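PDB 2R7L: 5-formaminoimidazole-4-carboxamide-1-(beta)-D-ribofuranosyl 5'-monophosphate synthetase from Methanocaldococcus jannaschii, which catalyses the ATP- and formate-dependent, folate-independent formylation of AICAR to FAICAR in purine biosynthesis. Local coordinates for residues E219-S231 / D316-S329. Sequence-based numbering, arbitrary orientation.
Sequences EVELLGMDKRYES and DGGTNSFMNGGPYS. With ATP (adenosine-5'-triphosphate), chain E; AMZ (aminoimidazole 4-carboxamide ribonucleotide), chain F.
Tyr328 lays one ring face over the CD2 methyl of Leu222, which sits 3.9 Å from the ring centroid in a CH-pi contact. Met225 reaches the same ring obliquely, with SD 4.0 Å from Tyr328 CE2. Phe322 packs against the glycine of a classic beta bulge at Leu223 and Gly224. Gly224 CA lies over one face of this ring, 4.3 Å from its centroid. Water 1 donates to Leu223 O and accepts from Ser329 N; water 2 bridges Met225 O and Ser321 OG.

Further along the strand, Arg228 bends at chi2 (-58°) and chi3, which turns its end toward Asp316, and grips it end-on. Its NH2 donates to Asp316 OD1 at 2.8 Å and its NH1 to Asp316 OD2 at 2.9 Å. The guanidinium and carboxylate planes are 11° apart, and both oxygens use their syn lone pairs. Asp316 OD2 also accepts from Gly318 N, closing an Asx turn. Arg228 NH1 also bonds Asp226 OD2 at 3.2 Å, and Asp226 OD1 is held by His210. These bonds hold the guanidinium with AMZ N2 over one face. ATP O2G lies near its edge and takes weak hydrogen bonds from NE and NH2. This places Arg228 between ATP and the AICAR nucleotide in the ATP-grasp active site.

Strand 219-230 runs between strands 205-214 and 253-263 of the antiparallel sheet. The 3-10 segment 317-321 and the start of helix 327-333 pack against it, and Tyr328 OH bonds Ile263 N of strand 253-263.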
loop_
_atom_site.group_PDB
_atom_site.type_symbol
_atom_site.label_atom_id
_atom_site.label_comp_id
_atom_site.label_asym_id
_atom_site.label_seq_id
_atom_site.Cartn_x
_atom_site.Cartn_y
_atom_site.Cartn_z
ATOM N N GLU A 219 -12.050 25.463 2.934
ATOM C CA GLU A 219 -12.935 24.449 2.383
ATOM C C GLU A 219 -13.530 23.597 3.493
ATOM O O GLU A 219 -12.847 23.257 4.466
ATOM C CB GLU A 219 -12.164 23.562 1.404
ATOM C CG GLU A 219 -13.029 22.671 0.524
ATOM C CD GLU A 219 -12.281 21.437 0.041
ATOM O OE1 GLU A 219 -12.810 20.710 -0.827
ATOM O OE2 GLU A 219 -11.160 21.188 0.533
ATOM N N VAL A 220 -14.815 23.276 3.348
ATOM C CA VAL A 220 -15.496 22.346 4.248
ATOM C C VAL A 220 -15.467 20.965 3.606
ATOM O O VAL A 220 -15.932 20.786 2.484
ATOM C CB VAL A 220 -16.963 22.765 4.506
ATOM C CG1 VAL A 220 -17.726 21.648 5.212
ATOM C CG2 VAL A 220 -17.022 24.055 5.317
ATOM N N GLU A 221 -14.907 19.991 4.310
ATOM C CA GLU A 221 -14.807 18.636 3.762
ATOM C C GLU A 221 -15.708 17.697 4.538
ATOM O O GLU A 221 -15.877 17.863 5.742
ATOM C CB GLU A 221 -13.361 18.126 3.848
ATOM C CG GLU A 221 -12.335 19.081 3.258
ATOM C CD GLU A 221 -10.914 18.760 3.675
ATOM O OE1 GLU A 221 -10.679 17.729 4.351
ATOM O OE2 GLU A 221 -10.022 19.554 3.328
ATOM N N LEU A 222 -16.262 16.702 3.853
ATOM C CA LEU A 222 -16.989 15.629 4.515
ATOM C C LEU A 222 -16.097 14.414 4.758
ATOM O O LEU A 222 -15.564 13.804 3.810
ATOM C CB LEU A 222 -18.224 15.229 3.706
ATOM C CG LEU A 222 -18.954 13.964 4.161
ATOM C CD1 LEU A 222 -19.624 14.165 5.510
ATOM C CD2 LEU A 222 -19.970 13.560 3.101
ATOM N N LEU A 223 -15.952 14.054 6.032
ATOM C CA LEU A 223 -15.034 12.992 6.440
ATOM C C LEU A 223 -15.723 11.662 6.724
ATOM O O LEU A 223 -15.153 10.601 6.482
ATOM C CB LEU A 223 -14.203 13.430 7.659
ATOM C CG LEU A 223 -12.819 14.041 7.376
ATOM C CD1 LEU A 223 -11.912 13.000 6.765
ATOM C CD2 LEU A 223 -12.894 15.265 6.465
ATOM N N GLY A 224 -16.946 11.716 7.236
ATOM C CA GLY A 224 -17.679 10.495 7.546
ATOM C C GLY A 224 -18.943 10.703 8.356
ATOM O O GLY A 224 -19.331 11.843 8.649
ATOM N N MET A 225 -19.585 9.592 8.725
ATOM C CA MET A 225 -20.873 9.638 9.417
ATOM C C MET A 225 -21.045 8.394 10.262
ATOM O O MET A 225 -20.602 7.303 9.874
ATOM C CB MET A 225 -22.033 9.667 8.409
ATOM C CG MET A 225 -21.993 10.784 7.388
ATOM S SD MET A 225 -23.441 10.660 6.311
ATOM C CE MET A 225 -23.161 12.033 5.193
ATOM N N ASP A 226 -21.721 8.554 11.394
ATOM C CA ASP A 226 -22.114 7.426 12.234
ATOM C C ASP A 226 -23.547 7.616 12.721
ATOM O O ASP A 226 -24.106 8.717 12.657
ATOM C CB ASP A 226 -21.183 7.291 13.448
ATOM C CG ASP A 226 -21.374 8.421 14.465
ATOM O OD1 ASP A 226 -20.949 9.556 14.164
ATOM O OD2 ASP A 226 -21.930 8.174 15.569
ATOM N N LYS A 227 -24.144 6.532 13.197
ATOM C CA LYS A 227 -25.377 6.632 13.958
ATOM C C LYS A 227 -25.080 6.172 15.377
ATOM O O LYS A 227 -24.272 5.266 15.585
ATOM C CB LYS A 227 -26.511 5.833 13.308
ATOM C CG LYS A 227 -26.410 4.334 13.435
ATOM C CD LYS A 227 -27.740 3.682 13.105
ATOM C CE LYS A 227 -27.754 2.237 13.539
ATOM N NZ LYS A 227 -29.124 1.679 13.595
ATOM N N ARG A 228 -25.711 6.820 16.350
ATOM C CA ARG A 228 -25.437 6.544 17.752
ATOM C C ARG A 228 -25.963 5.180 18.153
ATOM O O ARG A 228 -26.947 4.694 17.592
ATOM C CB ARG A 228 -26.085 7.597 18.650
ATOM C CG ARG A 228 -25.689 9.023 18.346
ATOM C CD ARG A 228 -24.190 9.195 18.451
ATOM N NE ARG A 228 -23.835 10.538 18.886
ATOM C CZ ARG A 228 -22.731 11.178 18.520
ATOM N NH1 ARG A 228 -21.865 10.600 17.697
ATOM N NH2 ARG A 228 -22.495 12.402 18.974
ATOM N N TYR A 229 -25.300 4.582 19.139
ATOM C CA TYR A 229 -25.709 3.313 19.726
ATOM C C TYR A 229 -25.831 3.618 21.209
ATOM O O TYR A 229 -24.825 3.728 21.920
ATOM C CB TYR A 229 -24.643 2.248 19.467
ATOM C CG TYR A 229 -25.115 0.823 19.565
ATOM C CD1 TYR A 229 -26.392 0.470 19.169
ATOM C CD2 TYR A 229 -24.269 -0.180 20.011
ATOM C CE1 TYR A 229 -26.825 -0.822 19.240
ATOM C CE2 TYR A 229 -24.696 -1.494 20.077
ATOM C CZ TYR A 229 -25.979 -1.800 19.691
ATOM O OH TYR A 229 -26.440 -3.089 19.752
ATOM N N GLU A 230 -27.072 3.780 21.663
ATOM C CA GLU A 230 -27.361 4.319 22.990
ATOM C C GLU A 230 -28.074 3.310 23.901
ATOM O O GLU A 230 -28.870 2.500 23.439
ATOM C CB GLU A 230 -28.161 5.619 22.846
ATOM C CG GLU A 230 -27.335 6.750 22.238
ATOM C CD GLU A 230 -28.163 7.870 21.645
ATOM O OE1 GLU A 230 -29.350 7.641 21.315
ATOM O OE2 GLU A 230 -27.613 8.984 21.497
ATOM N N SER A 231 -27.746 3.348 25.189
ATOM C CA SER A 231 -28.350 2.467 26.187
ATOM C C SER A 231 -29.118 3.326 27.210
ATOM O O SER A 231 -28.597 4.330 27.671
ATOM C CB SER A 231 -27.258 1.663 26.890
ATOM O OG SER A 231 -27.801 0.607 27.669
ATOM N N ASP A 316 -16.056 15.130 17.315
ATOM C CA ASP A 316 -17.122 14.346 17.938
ATOM C C ASP A 316 -16.721 12.876 18.103
ATOM O O ASP A 316 -16.001 12.316 17.268
ATOM C CB ASP A 316 -18.409 14.456 17.109
ATOM C CG ASP A 316 -19.543 13.596 17.664
ATOM O OD1 ASP A 316 -20.387 14.136 18.408
ATOM O OD2 ASP A 316 -19.584 12.381 17.369
ATOM N N GLY A 317 -17.206 12.251 19.171
ATOM C CA GLY A 317 -16.848 10.868 19.494
ATOM C C GLY A 317 -17.134 9.852 18.402
ATOM O O GLY A 317 -16.511 8.795 18.357
ATOM N N GLY A 318 -18.085 10.164 17.529
ATOM C CA GLY A 318 -18.486 9.236 16.481
ATOM C C GLY A 318 -17.459 9.001 15.384
ATOM O O GLY A 318 -17.622 8.085 14.565
ATOM N N THR A 319 -16.414 9.834 15.349
ATOM C CA THR A 319 -15.315 9.659 14.400
ATOM C C THR A 319 -14.583 8.352 14.670
ATOM O O THR A 319 -13.842 7.860 13.823
ATOM C CB THR A 319 -14.298 10.822 14.443
ATOM O OG1 THR A 319 -13.920 11.075 15.798
ATOM C CG2 THR A 319 -14.888 12.095 13.844
ATOM N N ASN A 320 -14.804 7.784 15.851
ATOM C CA ASN A 320 -14.222 6.495 16.181
ATOM C C ASN A 320 -14.718 5.374 15.264
ATOM O O ASN A 320 -14.038 4.368 15.091
ATOM C CB ASN A 320 -14.453 6.151 17.656
ATOM C CG ASN A 320 -13.750 7.118 18.597
ATOM O OD1 ASN A 320 -12.724 7.705 18.247
ATOM N ND2 ASN A 320 -14.303 7.293 19.795
ATOM N N SER A 321 -15.888 5.552 14.653
ATOM C CA SER A 321 -16.426 4.530 13.763
ATOM C C SER A 321 -15.581 4.341 12.492
ATOM O O SER A 321 -15.628 3.274 11.878
ATOM C CB SER A 321 -17.893 4.821 13.394
ATOM O OG SER A 321 -18.002 6.063 12.724
ATOM N N PHE A 322 -14.830 5.373 12.090
ATOM C CA PHE A 322 -13.908 5.254 10.950
ATOM C C PHE A 322 -12.430 5.515 11.286
ATOM O O PHE A 322 -11.765 6.320 10.630
ATOM C CB PHE A 322 -14.376 6.070 9.729
ATOM C CG PHE A 322 -14.540 7.550 9.985
ATOM C CD1 PHE A 322 -15.597 8.034 10.743
ATOM C CD2 PHE A 322 -13.651 8.460 9.436
ATOM C CE1 PHE A 322 -15.754 9.391 10.968
ATOM C CE2 PHE A 322 -13.798 9.816 9.662
ATOM C CZ PHE A 322 -14.856 10.285 10.428
ATOM N N MET A 323 -11.911 4.832 12.301
ATOM C CA MET A 323 -10.494 4.976 12.646
ATOM C C MET A 323 -9.592 4.354 11.567
ATOM O O MET A 323 -8.431 4.721 11.435
ATOM C CB MET A 323 -10.189 4.377 14.029
ATOM C CG MET A 323 -10.838 5.127 15.185
ATOM S SD MET A 323 -10.184 4.740 16.820
ATOM C CE MET A 323 -10.707 3.042 17.043
ATOM N N ASN A 324 -10.145 3.421 10.794
ATOM C CA ASN A 324 -9.430 2.804 9.683
ATOM C C ASN A 324 -9.902 3.390 8.374
ATOM O O ASN A 324 -9.820 2.745 7.329
ATOM C CB ASN A 324 -9.699 1.302 9.661
ATOM C CG ASN A 324 -11.175 0.986 9.628
ATOM O OD1 ASN A 324 -11.996 1.755 10.135
ATOM N ND2 ASN A 324 -11.523 -0.142 9.039
ATOM N N GLY A 325 -10.418 4.609 8.442
ATOM C CA GLY A 325 -10.991 5.277 7.279
ATOM C C GLY A 325 -12.423 4.838 7.040
ATOM O O GLY A 325 -12.888 3.839 7.602
ATOM N N GLY A 326 -13.128 5.576 6.194
ATOM C CA GLY A 326 -14.495 5.214 5.834
ATOM C C GLY A 326 -14.765 5.453 4.363
ATOM O O GLY A 326 -13.872 5.867 3.635
ATOM N N PRO A 327 -16.004 5.179 3.917
ATOM C CA PRO A 327 -16.434 5.399 2.537
ATOM C C PRO A 327 -16.185 6.812 2.010
ATOM O O PRO A 327 -15.765 6.966 0.870
ATOM C CB PRO A 327 -17.947 5.109 2.588
ATOM C CG PRO A 327 -18.097 4.138 3.712
ATOM C CD PRO A 327 -17.073 4.569 4.738
ATOM N N TYR A 328 -16.461 7.833 2.814
ATOM C CA TYR A 328 -16.235 9.211 2.369
ATOM C C TYR A 328 -14.757 9.618 2.418
ATOM O O TYR A 328 -14.255 10.255 1.487
ATOM C CB TYR A 328 -17.109 10.194 3.174
ATOM C CG TYR A 328 -18.584 9.935 2.969
ATOM C CD1 TYR A 328 -19.176 10.171 1.737
ATOM C CD2 TYR A 328 -19.379 9.440 4.003
ATOM C CE1 TYR A 328 -20.526 9.914 1.525
ATOM C CE2 TYR A 328 -20.732 9.187 3.809
ATOM C CZ TYR A 328 -21.295 9.424 2.566
ATOM O OH TYR A 328 -22.624 9.174 2.362
ATOM N N SER A 329 -14.063 9.239 3.492
ATOM C CA SER A 329 -12.680 9.671 3.692
ATOM C C SER A 329 -11.740 9.046 2.656
ATOM O O SER A 329 -10.760 9.660 2.258
ATOM C CB SER A 329 -12.205 9.459 5.144
ATOM O OG SER A 329 -11.904 8.105 5.421
HETATM P PG ATP E . -24.151 12.716 23.125
HETATM O O1G ATP E . -22.851 13.461 23.334
HETATM O O2G ATP E . -24.539 12.532 21.672
HETATM O O3G ATP E . -24.267 11.460 23.957
HETATM P PB ATP E . -25.749 15.075 23.030
HETATM O O1B ATP E . -24.823 15.382 21.879
HETATM O O2B ATP E . -25.942 16.128 24.099
HETATM O O3B ATP E . -25.275 13.706 23.753
HETATM P PA ATP E . -28.613 14.803 23.115
HETATM O O1A ATP E . -29.299 16.066 22.665
HETATM O O2A ATP E . -28.442 14.464 24.571
HETATM O O3A ATP E . -27.177 14.716 22.364
HETATM O "O5'" ATP E . -29.391 13.586 22.424
HETATM C "C5'" ATP E . -29.231 12.274 22.937
HETATM C "C4'" ATP E . -30.068 11.337 22.081
HETATM O "O4'" ATP E . -31.461 11.620 22.249
HETATM C "C3'" ATP E . -29.799 11.503 20.596
HETATM O "O3'" ATP E . -28.695 10.705 20.157
HETATM C "C2'" ATP E . -31.110 11.067 19.970
HETATM O "O2'" ATP E . -31.138 9.649 19.812
HETATM C "C1'" ATP E . -32.155 11.463 21.006
HETATM N N9 ATP E . -32.700 12.776 20.616
HETATM C C8 ATP E . -32.162 13.964 20.955
HETATM N N7 ATP E . -32.883 14.987 20.434
HETATM C C5 ATP E . -33.917 14.451 19.758
HETATM C C6 ATP E . -35.064 14.975 18.985
HETATM N N6 ATP E . -35.254 16.307 18.820
HETATM N N1 ATP E . -35.901 14.073 18.434
HETATM C C2 ATP E . -35.719 12.742 18.585
HETATM N N3 ATP E . -34.707 12.202 19.282
HETATM C C4 ATP E . -33.783 12.991 19.870
HETATM O O5 AMZ F . -18.874 7.639 20.912
HETATM C C6 AMZ F . -19.450 8.724 21.021
HETATM N N2 AMZ F . -20.352 9.186 20.160
HETATM C C3A AMZ F . -19.167 9.635 22.204
HETATM C C7A AMZ F . -19.816 10.815 22.522
HETATM N N3 AMZ F . -20.815 11.398 21.856
HETATM N N1 AMZ F . -18.245 9.409 23.132
HETATM C C5 AMZ F . -18.309 10.424 24.005
HETATM N N AMZ F . -19.268 11.279 23.631
HETATM C C1 AMZ F . -19.641 12.534 24.326
HETATM C C2 AMZ F . -20.694 12.320 25.414
HETATM C C3 AMZ F . -19.883 12.315 26.697
HETATM O O2 AMZ F . -20.642 12.932 27.736
HETATM O O1 AMZ F . -21.574 13.449 25.396
HETATM O O AMZ F . -18.430 12.956 24.976
HETATM C C AMZ F . -18.708 13.225 26.353
HETATM C C4 AMZ F . -17.437 12.850 27.142
HETATM O O3 AMZ F . -17.101 11.486 26.909
HETATM P P AMZ F . -16.643 10.575 28.118
HETATM O OP1 AMZ F . -15.354 10.970 28.742
HETATM O O4 AMZ F . -17.823 10.605 29.210
HETATM O OP2 AMZ F . -16.576 9.052 27.568
HETATM O O HOH W 1 -15.906 8.156 5.910
HETATM O O HOH W 2 -18.084 5.552 9.809
#